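Local coordinates for actin-binding protein, cofilin/tropomyosin family protein, putative (Entamoeba histolytica, PDB 4LIZ) that binds actin filaments and stabilises them, and may thereby contribute to phagocytosis and pseudopod formation, at residues I82-E87 with T119-L124. Residues are numbered along the deposited sequence; the frame is centred on the assembly and turned at random.
Sequences ISWAGE and TSLDDL
Trp84 meets the 119-124 loop with the benzo edge of its indole. CG lies anti to the backbone N (chi1 166°), and the six-membered ring reaches out to the loop. CZ3 comes to 3.5 Å from Ser120 C, close to the ring plane, and the backbone N of Leu121 lies at the same edge. The CD2 methyl of Leu121 adds an apolar contact at CH2 of Trp84. Over one ring face sit Gly86 N and, farther off, Thr119 CA, both displaced toward the rim. At the other end of the indole, NE1 donates a hydrogen bond to Lys56 O, which helps fix the ring's rotation.

Ile82 and Leu124 point at each other tip to tip, with Ile82 CD1 3.9 Å from Leu124 CD2. On the solvent side, the extended Glu87 side chain crosses Thr119 at about a right angle. Its OE2 lies 3.0 Å from Thr119 OG1, within hydrogen-bonding distance. A water accepts from Glu87 N and donates to Thr119 O at 2.7 Å. Thr119 CA also makes a C-H...O contact of 3.3 Å with Ala85 O.

Asp123 holds the loop in shape. Its OD2 takes Thr119 N at 2.9 Å, nearly straight (173°), and Ser120 N from above the carboxylate plane. Ser120 OG accepts from Asp122 N, forming an ST turn at the start of the short 3-10 segment 121-123. In this ADF-homology fold, the contact packs the end of inner strand 76-85 against the connection from its parallel neighbour 114-118 to the C-terminal helix 126-137.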
ATOM      1  N   ILE A  82      -0.180  -1.489   2.489  1.00 11.09           N
ATOM      2  CA  ILE A  82       1.166  -1.773   2.974  1.00 10.84           C
ATOM      3  C   ILE A  82       1.867  -0.489   3.209  1.00 11.42           C
ATOM      4  O   ILE A  82       1.936   0.460   2.377  1.00 11.01           O
ATOM      5  CB  ILE A  82       1.979  -2.557   1.921  1.00 11.11           C
ATOM      6  CG1 ILE A  82       1.365  -3.935   1.773  1.00 12.21           C
ATOM      7  CG2 ILE A  82       3.440  -2.551   2.253  1.00 13.45           C
ATOM      8  CD1 ILE A  82       1.740  -4.651   0.492  1.00 13.76           C
ATOM      9  N   SER A  83       2.533  -0.318   4.380  1.00 11.63           N
ATOM     10  CA  SER A  83       3.586   0.653   4.628  1.00 11.43           C
ATOM     11  C   SER A  83       4.962  -0.013   4.528  1.00 10.74           C
ATOM     12  O   SER A  83       5.107  -1.144   4.983  1.00 12.45           O
ATOM     13  CB  SER A  83       3.362   1.411   5.954  1.00 12.47           C
ATOM     14  OG  SER A  83       3.434   0.506   7.030  1.00 13.09           O
ATOM     15  N   TRP A  84       5.927   0.656   3.936  1.00 10.71           N
ATOM     16  CA  TRP A  84       7.206   0.075   3.653  1.00 11.05           C
ATOM     17  C   TRP A  84       8.272   1.040   4.101  1.00 12.37           C
ATOM     18  O   TRP A  84       8.361   2.207   3.686  1.00 12.36           O
ATOM     19  CB  TRP A  84       7.394  -0.148   2.115  1.00 11.22           C
ATOM     20  CG  TRP A  84       8.799  -0.452   1.651  1.00 11.50           C
ATOM     21  CD1 TRP A  84       9.659   0.397   1.196  1.00 12.58           C
ATOM     22  CD2 TRP A  84       9.397  -1.753   1.655  1.00 13.16           C
ATOM     23  NE1 TRP A  84      10.834  -0.245   0.814  1.00 13.01           N
ATOM     24  CE2 TRP A  84      10.668  -1.590   1.084  1.00 11.49           C
ATOM     25  CE3 TRP A  84       8.969  -3.025   2.004  1.00 14.25           C
ATOM     26  CZ2 TRP A  84      11.522  -2.714   0.929  1.00 13.78           C
ATOM     27  CZ3 TRP A  84       9.805  -4.140   1.848  1.00 16.25           C
ATOM     28  CH2 TRP A  84      11.078  -3.944   1.307  1.00 16.47           C
ATOM     29  N   ALA A  85       9.265   0.552   4.924  1.00 13.31           N
ATOM     30  CA  ALA A  85      10.421   1.274   5.358  1.00 15.19           C
ATOM     31  C   ALA A  85      11.602   0.377   5.111  1.00 16.21           C
ATOM     32  O   ALA A  85      11.883  -0.516   5.920  1.00 17.25           O
ATOM     33  CB  ALA A  85      10.357   1.623   6.880  1.00 15.90           C
ATOM     34  N   GLY A  86      12.273   0.575   3.989  1.00 14.67           N
ATOM     35  CA  GLY A  86      13.373  -0.285   3.577  1.00 15.21           C
ATOM     36  C   GLY A  86      14.531  -0.217   4.596  1.00 18.40           C
ATOM     37  O   GLY A  86      14.739   0.860   5.192  1.00 18.11           O
ATOM     38  N   GLU A  87      15.240  -1.336   4.616  1.00 19.54           N
ATOM     39  CA  GLU A  87      16.332  -1.433   5.628  1.00 23.79           C
ATOM     40  C   GLU A  87      17.505  -0.588   5.248  1.00 23.54           C
ATOM     41  O   GLU A  87      18.377  -0.330   6.133  1.00 23.76           O
ATOM     42  CB  GLU A  87      16.714  -2.875   5.866  1.00 24.23           C
ATOM     43  CG  GLU A  87      15.559  -3.486   6.670  1.00 26.11           C
ATOM     44  CD  GLU A  87      15.642  -5.009   6.854  1.00 40.27           C
ATOM     45  OE1 GLU A  87      16.583  -5.666   6.334  1.00 37.89           O
ATOM     46  OE2 GLU A  87      14.710  -5.571   7.515  1.00 48.12           O
ATOM     47  N   THR A 119       9.530  -4.206   6.152  1.00 15.27           N
ATOM     48  CA  THR A 119      10.853  -3.653   6.021  1.00 14.69           C
ATOM     49  C   THR A 119      11.736  -4.496   5.075  1.00 15.16           C
ATOM     50  O   THR A 119      12.745  -4.061   4.676  1.00 18.70           O
ATOM     51  CB  THR A 119      11.570  -3.482   7.398  1.00 15.74           C
ATOM     52  OG1 THR A 119      11.833  -4.763   7.949  1.00 20.77           O
ATOM     53  CG2 THR A 119      10.705  -2.637   8.358  1.00 16.99           C
ATOM     54  N   SER A 120      11.249  -5.667   4.740  1.00 30.00           N
ATOM     55  CA  SER A 120      11.910  -6.580   3.851  1.00 30.00           C
ATOM     56  C   SER A 120      10.856  -7.261   2.969  1.00 30.00           C
ATOM     57  O   SER A 120       9.755  -7.406   3.358  1.00 30.00           O
ATOM     58  CB  SER A 120      12.651  -7.612   4.707  1.00 20.00           C
ATOM     59  OG  SER A 120      12.693  -8.836   4.158  1.00 20.00           O
ATOM     60  N   LEU A 121      11.275  -7.676   1.780  1.00 17.86           N
ATOM     61  CA  LEU A 121      10.392  -8.412   0.912  1.00 16.33           C
ATOM     62  C   LEU A 121       9.906  -9.724   1.520  1.00 17.12           C
ATOM     63  O   LEU A 121       8.874 -10.146   1.172  1.00 18.36           O
ATOM     64  CB  LEU A 121      10.968  -8.597  -0.504  1.00 18.83           C
ATOM     65  CG  LEU A 121      11.242  -7.317  -1.275  1.00 18.08           C
ATOM     66  CD1 LEU A 121      11.886  -7.606  -2.604  1.00 25.94           C
ATOM     67  CD2 LEU A 121      10.012  -6.440  -1.483  1.00 19.74           C
ATOM     68  N   ASP A 122      10.657 -10.309   2.431  1.00 16.64           N
ATOM     69  CA  ASP A 122      10.214 -11.483   3.103  1.00 21.04           C
ATOM     70  C   ASP A 122       9.014 -11.255   3.977  1.00 16.87           C
ATOM     71  O   ASP A 122       8.459 -12.175   4.406  1.00 19.80           O
ATOM     72  CB  ASP A 122      11.346 -12.082   3.965  1.00 25.41           C
ATOM     73  CG  ASP A 122      12.573 -12.551   3.141  1.00 42.09           C
ATOM     74  OD1 ASP A 122      12.432 -12.992   2.009  1.00 43.20           O
ATOM     75  OD2 ASP A 122      13.695 -12.518   3.663  1.00 47.33           O
ATOM     76  N   ASP A 123       8.691 -10.002   4.288  1.00 14.86           N
ATOM     77  CA  ASP A 123       7.539  -9.690   5.082  1.00 14.94           C
ATOM     78  C   ASP A 123       6.262  -9.782   4.259  1.00 13.81           C
ATOM     79  O   ASP A 123       5.222  -9.680   4.785  1.00 15.45           O
ATOM     80  CB  ASP A 123       7.616  -8.253   5.657  1.00 15.15           C
ATOM     81  CG  ASP A 123       8.690  -8.078   6.716  1.00 17.88           C
ATOM     82  OD1 ASP A 123       8.993  -9.070   7.376  1.00 22.85           O
ATOM     83  OD2 ASP A 123       9.206  -7.003   6.845  1.00 18.51           O
ATOM     84  N   LEU A 124       6.401  -9.879   2.939  1.00 13.84           N
ATOM     85  CA  LEU A 124       5.270  -9.771   2.030  1.00 13.13           C
ATOM     86  C   LEU A 124       5.163 -11.013   1.149  1.00 12.78           C
ATOM     87  O   LEU A 124       5.822 -11.128   0.159  1.00 13.76           O
ATOM     88  CB  LEU A 124       5.422  -8.513   1.147  1.00 13.52           C
ATOM     89  CG  LEU A 124       5.488  -7.167   1.889  1.00 13.22           C
ATOM     90  CD1 LEU A 124       5.880  -6.083   0.909  1.00 13.56           C
ATOM     91  CD2 LEU A 124       4.148  -6.861   2.531  1.00 14.06           C
TER
HETATM   92  O   HOH W   1      14.696  -3.682   2.781  1.00 20.51           O